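Local structure of leucine aminopeptidase (Legionella pneumophila, 5GNE) at residues Q108-N118 against S206-R217; V259-Y270 against F326-T334. The protein is an aminopeptidase of the M28 family that carries zinc ions in its active site and probably removes residues from the N terminus of peptides. All coordinates share one frame; numbering follows the deposited sequence.

Contact 1. Residues Q108-N118 against S206-R217; sequences QIDPAKIWQTN and SSGISVELEMAR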
# COMPACT_ATOMS: atom_id res chain seq x y z
N GLN A 108 -19.67 3.46 14.13
CA GLN A 108 -19.97 2.22 13.44
C GLN A 108 -18.77 1.30 13.27
O GLN A 108 -18.90 0.21 12.72
CB GLN A 108 -20.59 2.52 12.08
CG GLN A 108 -21.82 3.37 12.19
CD GLN A 108 -22.82 3.05 11.11
OE1 GLN A 108 -22.73 3.58 10.00
NE2 GLN A 108 -23.76 2.16 11.41
N ILE A 109 -17.60 1.72 13.74
CA ILE A 109 -16.45 0.84 13.65
C ILE A 109 -16.67 -0.38 14.53
O ILE A 109 -16.93 -0.24 15.72
CB ILE A 109 -15.15 1.50 14.09
CG1 ILE A 109 -14.77 2.62 13.12
CG2 ILE A 109 -14.05 0.45 14.19
CD1 ILE A 109 -13.71 3.58 13.70
N ASP A 110 -16.59 -1.55 13.90
CA ASP A 110 -16.73 -2.82 14.58
C ASP A 110 -15.37 -3.53 14.71
O ASP A 110 -14.96 -4.27 13.81
CB ASP A 110 -17.75 -3.70 13.83
CG ASP A 110 -18.07 -5.00 14.56
OD1 ASP A 110 -17.44 -5.28 15.61
OD2 ASP A 110 -18.96 -5.75 14.11
N PRO A 111 -14.67 -3.31 15.83
CA PRO A 111 -13.36 -3.91 16.09
C PRO A 111 -13.29 -5.44 15.92
O PRO A 111 -12.26 -5.98 15.51
CB PRO A 111 -13.09 -3.52 17.55
CG PRO A 111 -13.82 -2.26 17.73
CD PRO A 111 -15.08 -2.41 16.91
N ALA A 112 -14.38 -6.13 16.23
CA ALA A 112 -14.41 -7.58 16.06
C ALA A 112 -14.28 -7.95 14.58
O ALA A 112 -13.63 -8.94 14.22
CB ALA A 112 -15.68 -8.16 16.65
N LYS A 113 -14.89 -7.14 13.71
CA LYS A 113 -14.89 -7.45 12.30
C LYS A 113 -13.47 -7.26 11.75
O LYS A 113 -13.00 -8.06 10.93
CB LYS A 113 -15.87 -6.53 11.57
CG LYS A 113 -17.36 -6.85 11.74
CD LYS A 113 -17.97 -7.68 10.64
CE LYS A 113 -19.47 -7.79 10.85
NZ LYS A 113 -20.16 -8.31 9.64
N ILE A 114 -12.79 -6.22 12.24
CA ILE A 114 -11.37 -6.03 11.97
C ILE A 114 -10.55 -7.26 12.33
O ILE A 114 -9.83 -7.81 11.50
CB ILE A 114 -10.76 -4.82 12.73
CG1 ILE A 114 -11.40 -3.49 12.31
CG2 ILE A 114 -9.27 -4.71 12.47
CD1 ILE A 114 -10.75 -2.28 12.97
N TRP A 115 -10.68 -7.69 13.59
CA TRP A 115 -9.90 -8.80 14.10
C TRP A 115 -10.16 -10.06 13.30
O TRP A 115 -9.22 -10.79 12.97
CB TRP A 115 -10.20 -9.02 15.59
CG TRP A 115 -9.24 -9.95 16.28
CD1 TRP A 115 -9.45 -11.26 16.62
CD2 TRP A 115 -7.88 -9.66 16.62
NE1 TRP A 115 -8.32 -11.78 17.20
CE2 TRP A 115 -7.34 -10.82 17.21
CE3 TRP A 115 -7.07 -8.52 16.50
CZ2 TRP A 115 -6.03 -10.87 17.68
CZ3 TRP A 115 -5.77 -8.57 16.97
CH2 TRP A 115 -5.26 -9.74 17.55
N GLN A 116 -11.42 -10.30 12.94
CA GLN A 116 -11.76 -11.48 12.17
C GLN A 116 -10.99 -11.55 10.84
O GLN A 116 -10.50 -12.62 10.46
CB GLN A 116 -13.26 -11.54 11.90
CG GLN A 116 -13.67 -12.89 11.36
CD GLN A 116 -15.16 -13.08 11.33
OE1 GLN A 116 -15.92 -12.23 11.82
NE2 GLN A 116 -15.61 -14.21 10.79
N THR A 117 -10.87 -10.41 10.18
CA THR A 117 -10.14 -10.32 8.91
C THR A 117 -8.70 -10.75 9.09
O THR A 117 -8.19 -11.58 8.33
CB THR A 117 -10.16 -8.90 8.30
OG1 THR A 117 -11.51 -8.53 7.98
CG2 THR A 117 -9.35 -8.86 7.02
N ASN A 118 -8.04 -10.18 10.09
CA ASN A 118 -6.68 -10.59 10.40
C ASN A 118 -6.57 -12.08 10.66
O ASN A 118 -5.63 -12.72 10.20
CB ASN A 118 -6.14 -9.83 11.59
CG ASN A 118 -5.80 -8.41 11.25
OD1 ASN A 118 -4.89 -8.16 10.44
ND2 ASN A 118 -6.51 -7.46 11.85
N SER A 206 -1.59 -7.86 6.66
CA SER A 206 -2.93 -8.29 7.00
C SER A 206 -3.57 -7.06 7.66
O SER A 206 -4.70 -6.67 7.33
CB SER A 206 -2.93 -9.47 7.97
OG SER A 206 -4.26 -9.90 8.19
N SER A 207 -2.82 -6.42 8.56
CA SER A 207 -3.32 -5.25 9.27
C SER A 207 -3.88 -4.19 8.31
O SER A 207 -5.07 -3.83 8.41
CB SER A 207 -2.23 -4.65 10.18
OG SER A 207 -1.16 -4.04 9.48
N GLY A 208 -3.04 -3.70 7.40
CA GLY A 208 -3.50 -2.72 6.43
C GLY A 208 -4.74 -3.15 5.68
O GLY A 208 -5.71 -2.40 5.59
N ILE A 209 -4.74 -4.37 5.17
CA ILE A 209 -5.91 -4.92 4.48
C ILE A 209 -7.14 -4.89 5.39
O ILE A 209 -8.21 -4.46 4.98
CB ILE A 209 -5.68 -6.37 4.04
CG1 ILE A 209 -4.68 -6.44 2.90
CG2 ILE A 209 -7.01 -7.01 3.65
CD1 ILE A 209 -5.22 -5.86 1.61
N SER A 210 -6.99 -5.36 6.62
CA SER A 210 -8.15 -5.42 7.50
C SER A 210 -8.72 -4.02 7.74
O SER A 210 -9.94 -3.82 7.77
CB SER A 210 -7.79 -6.10 8.83
OG SER A 210 -7.01 -5.25 9.66
N VAL A 211 -7.84 -3.06 7.95
CA VAL A 211 -8.27 -1.70 8.22
C VAL A 211 -9.10 -1.12 7.09
O VAL A 211 -10.15 -0.51 7.33
CB VAL A 211 -7.07 -0.80 8.52
CG1 VAL A 211 -7.44 0.69 8.46
CG2 VAL A 211 -6.49 -1.19 9.90
N GLU A 212 -8.67 -1.33 5.85
CA GLU A 212 -9.40 -0.76 4.73
C GLU A 212 -10.67 -1.53 4.46
O GLU A 212 -11.65 -0.95 3.96
CB GLU A 212 -8.51 -0.66 3.47
CG GLU A 212 -8.17 -1.95 2.77
CD GLU A 212 -7.44 -1.71 1.44
OE1 GLU A 212 -7.50 -0.59 0.89
OE2 GLU A 212 -6.77 -2.65 0.96
N LEU A 213 -10.66 -2.83 4.76
CA LEU A 213 -11.89 -3.62 4.60
C LEU A 213 -12.96 -3.11 5.54
O LEU A 213 -14.10 -2.91 5.13
CB LEU A 213 -11.65 -5.10 4.85
CG LEU A 213 -11.52 -5.89 3.55
CD1 LEU A 213 -11.15 -7.32 3.83
CD2 LEU A 213 -12.82 -5.83 2.72
N GLU A 214 -12.59 -2.82 6.79
CA GLU A 214 -13.53 -2.20 7.73
C GLU A 214 -13.99 -0.80 7.26
O GLU A 214 -15.16 -0.43 7.43
CB GLU A 214 -12.93 -2.13 9.13
CG GLU A 214 -13.87 -1.57 10.21
CD GLU A 214 -15.22 -2.30 10.31
OE1 GLU A 214 -15.35 -3.43 9.80
OE2 GLU A 214 -16.15 -1.73 10.93
N MET A 215 -13.05 -0.02 6.75
CA MET A 215 -13.40 1.29 6.19
C MET A 215 -14.48 1.15 5.12
O MET A 215 -15.52 1.84 5.16
CB MET A 215 -12.17 1.95 5.61
CG MET A 215 -11.29 2.56 6.69
SD MET A 215 -9.68 2.90 5.96
CE MET A 215 -10.17 4.14 4.77
N ALA A 216 -14.28 0.20 4.21
CA ALA A 216 -15.26 -0.09 3.15
C ALA A 216 -16.60 -0.48 3.75
O ALA A 216 -17.65 -0.06 3.28
CB ALA A 216 -14.76 -1.19 2.21
N ARG A 217 -16.58 -1.30 4.78
CA ARG A 217 -17.83 -1.78 5.33
C ARG A 217 -18.58 -0.69 6.08
O ARG A 217 -19.80 -0.56 5.96
CB ARG A 217 -17.55 -2.92 6.29
CG ARG A 217 -18.80 -3.56 6.90
CD ARG A 217 -18.45 -4.45 8.09
NE ARG A 217 -18.16 -3.64 9.26
CZ ARG A 217 -19.09 -2.95 9.93
NH1 ARG A 217 -20.36 -3.01 9.56
NH2 ARG A 217 -18.74 -2.21 10.98

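Contact 2. Residues V259-Y270 against F326-T334; sequences VKAVMQLDQAGY and FKTTYPSAT. With ZN (zinc ion), chain D; SO4 (sulfate ion), chain E.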
# COMPACT_ATOMS: atom_id res chain seq x y z
N VAL A 259 -7.45 11.21 -9.87
CA VAL A 259 -7.26 10.86 -8.47
C VAL A 259 -6.64 12.00 -7.66
O VAL A 259 -5.50 12.42 -7.90
CB VAL A 259 -6.36 9.63 -8.32
CG1 VAL A 259 -5.93 9.47 -6.86
CG2 VAL A 259 -7.07 8.39 -8.83
N LYS A 260 -7.38 12.44 -6.65
CA LYS A 260 -7.02 13.60 -5.84
C LYS A 260 -6.13 13.25 -4.65
O LYS A 260 -5.43 14.10 -4.13
CB LYS A 260 -8.34 14.22 -5.32
CG LYS A 260 -8.23 15.49 -4.48
CD LYS A 260 -9.60 15.81 -3.84
CE LYS A 260 -9.71 17.27 -3.47
NZ LYS A 260 -10.08 18.13 -4.61
N ALA A 261 -6.17 11.99 -4.21
CA ALA A 261 -5.53 11.61 -2.96
C ALA A 261 -5.42 10.11 -2.78
O ALA A 261 -6.37 9.38 -3.07
CB ALA A 261 -6.28 12.18 -1.77
N VAL A 262 -4.28 9.70 -2.25
CA VAL A 262 -3.97 8.30 -2.04
C VAL A 262 -3.43 8.08 -0.62
O VAL A 262 -2.49 8.77 -0.17
CB VAL A 262 -2.95 7.79 -3.10
CG1 VAL A 262 -2.64 6.30 -2.88
CG2 VAL A 262 -3.47 8.02 -4.51
N MET A 263 -4.04 7.12 0.08
CA MET A 263 -3.57 6.64 1.38
C MET A 263 -3.03 5.23 1.28
O MET A 263 -3.66 4.36 0.70
CB MET A 263 -4.70 6.62 2.39
CG MET A 263 -4.29 6.09 3.82
SD MET A 263 -5.58 6.27 5.00
CE MET A 263 -5.25 7.89 5.48
N GLN A 264 -1.83 5.03 1.83
CA GLN A 264 -1.22 3.71 1.88
C GLN A 264 -1.20 3.21 3.29
O GLN A 264 -0.72 3.89 4.22
CB GLN A 264 0.19 3.74 1.32
CG GLN A 264 0.96 2.45 1.49
CD GLN A 264 0.50 1.31 0.62
OE1 GLN A 264 -0.47 1.42 -0.13
NE2 GLN A 264 1.22 0.17 0.72
N LEU A 265 -1.71 2.00 3.45
CA LEU A 265 -1.74 1.32 4.72
C LEU A 265 -0.82 0.13 4.67
O LEU A 265 -1.19 -0.93 4.18
CB LEU A 265 -3.17 0.89 5.04
CG LEU A 265 -4.14 2.07 5.24
CD1 LEU A 265 -5.58 1.60 5.17
CD2 LEU A 265 -3.86 2.76 6.59
N ASP A 266 0.39 0.30 5.17
CA ASP A 266 1.34 -0.78 5.24
C ASP A 266 1.86 -0.87 6.69
O ASP A 266 2.62 -0.00 7.14
CB ASP A 266 2.43 -0.54 4.20
CG ASP A 266 3.25 -1.75 3.90
OD1 ASP A 266 3.05 -2.80 4.55
OD2 ASP A 266 4.07 -1.66 2.97
N GLN A 267 1.51 -1.96 7.37
CA GLN A 267 1.74 -2.14 8.83
C GLN A 267 0.98 -1.13 9.67
O GLN A 267 1.48 -0.04 9.97
CB GLN A 267 3.21 -2.09 9.17
CG GLN A 267 3.94 -3.24 8.57
CD GLN A 267 5.42 -2.99 8.52
OE1 GLN A 267 6.06 -2.78 9.54
NE2 GLN A 267 5.97 -3.02 7.32
N ALA A 268 -0.27 -1.47 9.96
CA ALA A 268 -1.13 -0.62 10.78
C ALA A 268 -1.48 -1.21 12.15
O ALA A 268 -2.47 -0.80 12.76
CB ALA A 268 -2.39 -0.32 10.03
N GLY A 269 -0.73 -2.22 12.60
CA GLY A 269 -1.19 -2.97 13.76
C GLY A 269 -0.25 -3.32 14.89
O GLY A 269 -0.67 -3.93 15.87
N TYR A 270 1.02 -2.94 14.78
CA TYR A 270 1.99 -3.33 15.79
C TYR A 270 2.46 -2.13 16.55
O TYR A 270 2.87 -1.13 15.97
CB TYR A 270 3.18 -4.03 15.16
CG TYR A 270 4.33 -4.27 16.12
CD1 TYR A 270 4.32 -5.32 17.01
CD2 TYR A 270 5.45 -3.44 16.11
CE1 TYR A 270 5.37 -5.56 17.88
CE2 TYR A 270 6.51 -3.67 16.98
CZ TYR A 270 6.47 -4.72 17.86
OH TYR A 270 7.52 -4.94 18.71
N PHE A 326 0.83 11.44 -8.54
CA PHE A 326 -0.32 11.44 -7.65
C PHE A 326 0.04 11.80 -6.22
O PHE A 326 1.13 11.46 -5.76
CB PHE A 326 -0.99 10.08 -7.65
CG PHE A 326 -1.50 9.67 -9.00
CD1 PHE A 326 -2.73 10.09 -9.44
CD2 PHE A 326 -0.77 8.82 -9.79
CE1 PHE A 326 -3.22 9.68 -10.65
CE2 PHE A 326 -1.26 8.40 -11.00
CZ PHE A 326 -2.49 8.83 -11.44
N LYS A 327 -0.86 12.50 -5.54
CA LYS A 327 -0.65 12.89 -4.14
C LYS A 327 -0.91 11.75 -3.18
O LYS A 327 -1.90 11.05 -3.25
CB LYS A 327 -1.51 14.09 -3.79
CG LYS A 327 -1.06 15.36 -4.50
CD LYS A 327 -2.00 16.51 -4.20
CE LYS A 327 -1.51 17.81 -4.78
NZ LYS A 327 -2.27 18.93 -4.17
N THR A 328 -0.02 11.62 -2.23
CA THR A 328 0.14 10.42 -1.46
C THR A 328 0.35 10.71 0.01
O THR A 328 1.05 11.65 0.35
CB THR A 328 1.32 9.64 -2.05
OG1 THR A 328 0.84 8.68 -3.01
CG2 THR A 328 2.14 8.95 -1.03
N THR A 329 -0.28 9.93 0.88
CA THR A 329 0.04 9.99 2.30
C THR A 329 0.13 8.57 2.88
O THR A 329 -0.56 7.65 2.43
CB THR A 329 -1.00 10.80 3.09
OG1 THR A 329 -0.60 10.87 4.46
CG2 THR A 329 -2.37 10.16 3.03
N TYR A 330 0.99 8.39 3.88
CA TYR A 330 1.28 7.05 4.41
C TYR A 330 1.41 7.05 5.95
O TYR A 330 2.48 7.30 6.49
CB TYR A 330 2.56 6.50 3.73
CG TYR A 330 3.07 5.13 4.17
CD1 TYR A 330 2.31 4.24 4.93
CD2 TYR A 330 4.34 4.72 3.80
CE1 TYR A 330 2.82 3.01 5.33
CE2 TYR A 330 4.85 3.49 4.18
CZ TYR A 330 4.09 2.65 4.94
OH TYR A 330 4.63 1.43 5.29
N PRO A 331 0.30 6.79 6.66
CA PRO A 331 0.40 6.61 8.12
C PRO A 331 0.96 5.23 8.49
O PRO A 331 0.56 4.22 7.90
CB PRO A 331 -1.05 6.77 8.59
CG PRO A 331 -1.87 6.27 7.43
CD PRO A 331 -1.09 6.68 6.18
N SER A 332 1.86 5.17 9.46
CA SER A 332 2.48 3.91 9.84
C SER A 332 2.48 3.60 11.36
O SER A 332 2.60 4.48 12.20
CB SER A 332 3.91 3.90 9.32
OG SER A 332 4.52 2.66 9.55
N ALA A 333 2.36 2.31 11.68
CA ALA A 333 2.35 1.80 13.06
C ALA A 333 3.62 2.09 13.86
O ALA A 333 3.56 2.28 15.07
CB ALA A 333 2.07 0.29 13.05
N THR A 334 4.78 2.11 13.19
CA THR A 334 6.08 2.24 13.87
C THR A 334 6.97 3.30 13.22
O THR A 334 6.73 3.69 12.08
CB THR A 334 6.85 0.90 13.87
OG1 THR A 334 7.06 0.48 12.52
CG2 THR A 334 6.08 -0.18 14.61
ZN ZN D . 4.46 -3.98 3.80
S SO4 E . -12.86 17.90 -8.17
O1 SO4 E . -14.27 18.19 -7.88
O2 SO4 E . -12.02 18.28 -7.03
O3 SO4 E . -12.71 16.48 -8.45
O4 SO4 E . -12.46 18.65 -9.35

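Contact 1. Residues Q108-N118 against S206-R217
Glu214 and Arg217 reach across from helix 202-221 to the chain around the start of helix 111-123. Glu214 OE2 accepts a nearly straight bond of 3.0 Å from Asp110 N, which comes from above the carboxylate plane. Arg217 grips the same carboxylate side-on within its own helix. Its NE meets Glu214 OE1 at 2.9 Å and its NH2 meets Glu214 OE2 at 2.6 Å, a salt bridge. NH2 also gives a weak bond to Gln108 O.

The second polar group is at the other end. Asn118 OD1 accepts from Ser206 OG at 2.9 Å, and Asn118 ND2 gives a weak bond to Ser210 OG. Ser210 OG in turn donates to Ser207 O, one turn back in its helix.

Packing fills the stretch between these ends. Thr117 OG1 lies beside the backbone N (chi1 -64°), which puts CG2 anti to it, 3.7 Å from Ser210 CB and near Leu213 CD1. The Ile114 and Glu214 side chains cross at about a right angle, with Ile114 CG1 3.8 Å from Glu214 CG. Lys113 CB sits by Glu214 OE1. Segments 111-118 and 206-217 run 140° apart, their axes 8.6 Å apart at closest. Helix 355-373 adds Thr362 against Ile114.

The contact fastens helix 111-123 to a helix of the peptidase fold. Three strong bonds, from Asp110 N, Arg217 NE and Arg217 NH2, should fix the rotation of the buried Glu214 carboxylate and probably keep it ionised.

Contact 2. Residues V259-Y270 against F326-T334
Gln264 N, Thr329 N and Val262 N form the backbone ladder that joins these two parallel strands. Thr329 N bonds to Val262 O at 2.7 Å, and Gln264 N to Thr329 O at 3.0 Å. Val262 N to Lys327 O is weak. Further on, Ala333 N bonds to Gln267 O at 3.0 Å.

Asp266 binds zinc through OD1 at 2.0 Å and, more loosely, through OD2. His191 and Asp204 complete this metal's protein ligands, and Ser316 OG bonds to Asp266 OD2. Tyr330 OH donates to Asp266 O at 3.1 Å, tilted 27° from the carbonyl plane. The tyrosine CG is anti to its backbone N (chi1 179°), which sends the ring along the neighbouring chain. Its edge meets Asp266 O, and one face takes Gln264 CG in a CH-pi contact, 4.3 Å from the centroid. The Gln264 amide is turned steeply from this ring, and its NE2 bonds to Ser316 and Asp317.

Packing continues outward on several side chains. Met263 crosses Pro331 at about a right angle, CG against CD, and Leu265 CD2 touches Pro331 CG. Thr334 CG2 meets the edge of the Tyr270 ring. At the far end Val259 CB lies 3.8 Å from Phe326 CD1.

The strand pair belongs to the central mixed sheet. Just past the C-terminal end of strand 259-264 sits the metal ligand Asp266, as in the M28 fold, and Tyr330 probably helps position the backbone of that ligand.

How the contacts relate
From the N terminus, the first segment to be reached is 108-118, on helix 111-123. After 87 residues, which include the first strands of the mixed sheet, contact 1 closes a loop where helix 202-221 packs on it. Contact 2 opens later, with strand 259-264. It closes 55 residues on, when strand 328-332 joins beside it. The two loops follow in series and neither nests in nor crosses the other. Their centres are about 15 Å apart, yet they meet directly. Ser207 OG, also hydrogen-bonded to Asp203 O, lies 2.8 Å from Ala268 N, a probable hydrogen bond. Together they tie helix 111-123 and helix 202-221 to two inner strands beside the zinc site.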